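BH2851 (Bacillus halodurans, PDB 2GFG) is of unknown function, a putative adenylate cyclase whose CYTH-family barrel probably acts on phosphate-containing substrates such as nucleotides. Local coordinates at residues R10-S15 and F172-V177. Sequence-based numbering, arbitrary orientation.
Sequences RKTLVS and FSISQV
Thr12 and Gln176 bring the two backbones closest, their CA atoms 5.8 Å apart, where the extended part 174-177 runs past residues 11-14, near the end of barrel strand 4-14, at 106°. The two form no ladder of backbone bonds, and the strand instead pairs with strand 146-155. The join is made by the Thr12 side chain, a water and methyl contacts. From the backbone N-H of Val177 a nearly straight bond (164°) reaches Thr12 OG1, at 3.0 Å between N and OG1. The CB bond of Thr12 points toward the loop, and chi1 -174° sets OG1 anti to the backbone nitrogen, where that N-H meets it; the hydroxyl donates in turn to Leu13 O of its own strand, 3.2 Å from OG1. Leu13 O also accepts from a water, which donates a second bond to Ser175 O, 2.7 Å away, and so links two carbonyls that could not bond to each other. Beside this polar line, the CG2 methyl of Ile174 presses against Val14 CG1 at a tight 3.5 Å and lies more loosely against Thr12 CG2. Next to the bond, Val177 CG2 rests against Leu13 CB, and the extended Gln176 passes its CG alongside Thr12 CB. Ile174 also packs on helix 16-25 and on Leu169 of helix 158-171, which ends in a Schellman motif with Ser173 as its C-prime residue. Thr179 OG1 adds a bridge, bonding both Val177 O and Leu13 N. A valine in place of Thr12 would probably leave the Val177 N-H without its acceptor and Leu13 O without the hydroxyl. Acceptor and donor at once, the threonine hydroxyl is one of several links fastening the linker between helices 158-171 and 182-190 to the first strand of the CYTH barrel.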
loop_
_atom_site.group_PDB
_atom_site.type_symbol
_atom_site.label_atom_id
_atom_site.label_comp_id
_atom_site.label_asym_id
_atom_site.label_seq_id
_atom_site.Cartn_x
_atom_site.Cartn_y
_atom_site.Cartn_z
ATOM N N ARG A 10 -8.261 -0.233 7.726
ATOM C CA ARG A 10 -7.867 0.227 9.072
ATOM C C ARG A 10 -6.467 -0.295 9.360
ATOM O O ARG A 10 -6.116 -1.376 8.934
ATOM C CB ARG A 10 -8.848 -0.268 10.127
ATOM C CG ARG A 10 -10.293 0.230 9.940
ATOM C CD ARG A 10 -10.407 1.759 10.117
ATOM N NE ARG A 10 -11.789 2.233 9.955
ATOM C CZ ARG A 10 -12.409 2.418 8.777
ATOM N NH1 ARG A 10 -11.790 2.154 7.625
ATOM N NH2 ARG A 10 -13.663 2.854 8.755
ATOM N N LYS A 11 -5.693 0.461 10.126
ATOM C CA LYS A 11 -4.245 0.216 10.239
ATOM C C LYS A 11 -3.658 0.761 11.526
ATOM O O LYS A 11 -4.128 1.752 12.051
ATOM C CB LYS A 11 -3.523 0.879 9.049
ATOM C CG LYS A 11 -4.038 2.308 8.757
ATOM C CD LYS A 11 -3.247 3.029 7.696
ATOM C CE LYS A 11 -3.919 4.386 7.369
ATOM N NZ LYS A 11 -3.062 5.276 6.545
ATOM N N THR A 12 -2.612 0.097 12.020
ATOM C CA THR A 12 -1.767 0.655 13.076
ATOM C C THR A 12 -0.377 0.027 13.047
ATOM O O THR A 12 -0.228 -1.158 12.742
ATOM C CB THR A 12 -2.376 0.465 14.514
ATOM O OG1 THR A 12 -1.567 1.168 15.476
ATOM C CG2 THR A 12 -2.446 -1.027 14.906
ATOM N N LEU A 13 0.632 0.837 13.366
ATOM C CA LEU A 13 1.995 0.351 13.543
ATOM C C LEU A 13 2.089 -0.417 14.837
ATOM O O LEU A 13 1.351 -0.136 15.793
ATOM C CB LEU A 13 2.991 1.521 13.579
ATOM C CG LEU A 13 3.142 2.332 12.295
ATOM C CD1 LEU A 13 3.798 3.669 12.579
ATOM C CD2 LEU A 13 3.930 1.555 11.254
ATOM N N VAL A 14 3.000 -1.388 14.876
ATOM C CA VAL A 14 3.259 -2.168 16.086
ATOM C C VAL A 14 4.752 -2.380 16.275
ATOM O O VAL A 14 5.550 -2.141 15.360
ATOM C CB VAL A 14 2.515 -3.561 16.067
ATOM C CG1 VAL A 14 1.002 -3.366 16.177
ATOM C CG2 VAL A 14 2.866 -4.362 14.816
ATOM N N SER A 15 5.126 -2.801 17.476
ATOM C CA SER A 15 6.517 -3.073 17.802
ATOM C C SER A 15 6.962 -4.359 17.167
ATOM O O SER A 15 6.139 -5.150 16.704
ATOM C CB SER A 15 6.694 -3.176 19.314
ATOM O OG SER A 15 5.954 -4.269 19.833
ATOM N N PHE A 172 -6.410 -8.914 20.729
ATOM C CA PHE A 172 -4.974 -9.206 20.724
ATOM C C PHE A 172 -4.158 -8.171 21.523
ATOM O O PHE A 172 -2.934 -8.196 21.497
ATOM C CB PHE A 172 -4.478 -9.299 19.276
ATOM C CG PHE A 172 -5.133 -10.383 18.502
ATOM C CD1 PHE A 172 -4.678 -11.702 18.609
ATOM C CD2 PHE A 172 -6.287 -10.131 17.754
ATOM C CE1 PHE A 172 -5.323 -12.746 17.923
ATOM C CE2 PHE A 172 -6.935 -11.175 17.056
ATOM C CZ PHE A 172 -6.448 -12.478 17.147
ATOM N N SER A 173 -4.859 -7.312 22.283
ATOM C CA SER A 173 -4.225 -6.295 23.133
ATOM C C SER A 173 -3.154 -5.494 22.374
ATOM O O SER A 173 -1.981 -5.465 22.763
ATOM C CB SER A 173 -3.645 -6.941 24.396
ATOM O OG SER A 173 -4.686 -7.461 25.214
ATOM N N ILE A 174 -3.571 -4.902 21.259
ATOM C CA ILE A 174 -2.719 -4.024 20.466
ATOM C C ILE A 174 -3.085 -2.590 20.785
ATOM O O ILE A 174 -4.244 -2.207 20.665
ATOM C CB ILE A 174 -2.907 -4.267 18.932
ATOM C CG1 ILE A 174 -2.851 -5.768 18.595
ATOM C CG2 ILE A 174 -1.855 -3.484 18.119
ATOM C CD1 ILE A 174 -1.568 -6.458 19.032
ATOM N N SER A 175 -2.109 -1.812 21.253
ATOM C CA SER A 175 -2.327 -0.390 21.525
ATOM C C SER A 175 -2.171 0.382 20.224
ATOM O O SER A 175 -1.137 0.288 19.562
ATOM C CB SER A 175 -1.346 0.126 22.585
ATOM O OG SER A 175 -0.008 0.029 22.141
ATOM N N GLN A 176 -3.220 1.101 19.835
ATOM C CA GLN A 176 -3.243 1.799 18.557
ATOM C C GLN A 176 -2.428 3.090 18.606
ATOM O O GLN A 176 -2.386 3.767 19.627
ATOM C CB GLN A 176 -4.683 2.109 18.149
ATOM C CG GLN A 176 -4.809 2.707 16.748
ATOM C CD GLN A 176 -6.202 2.596 16.183
ATOM O OE1 GLN A 176 -7.197 2.600 16.925
ATOM N NE2 GLN A 176 -6.294 2.524 14.871
ATOM N N VAL A 177 -1.773 3.406 17.488
ATOM C CA VAL A 177 -0.997 4.655 17.348
ATOM C C VAL A 177 -1.283 5.291 15.992
ATOM O O VAL A 177 -1.639 4.579 15.039
ATOM C CB VAL A 177 0.552 4.408 17.499
ATOM C CG1 VAL A 177 0.884 3.956 18.903
ATOM C CG2 VAL A 177 1.056 3.396 16.473
HETATM O O HOH W 1 1.180 -0.630 18.631
#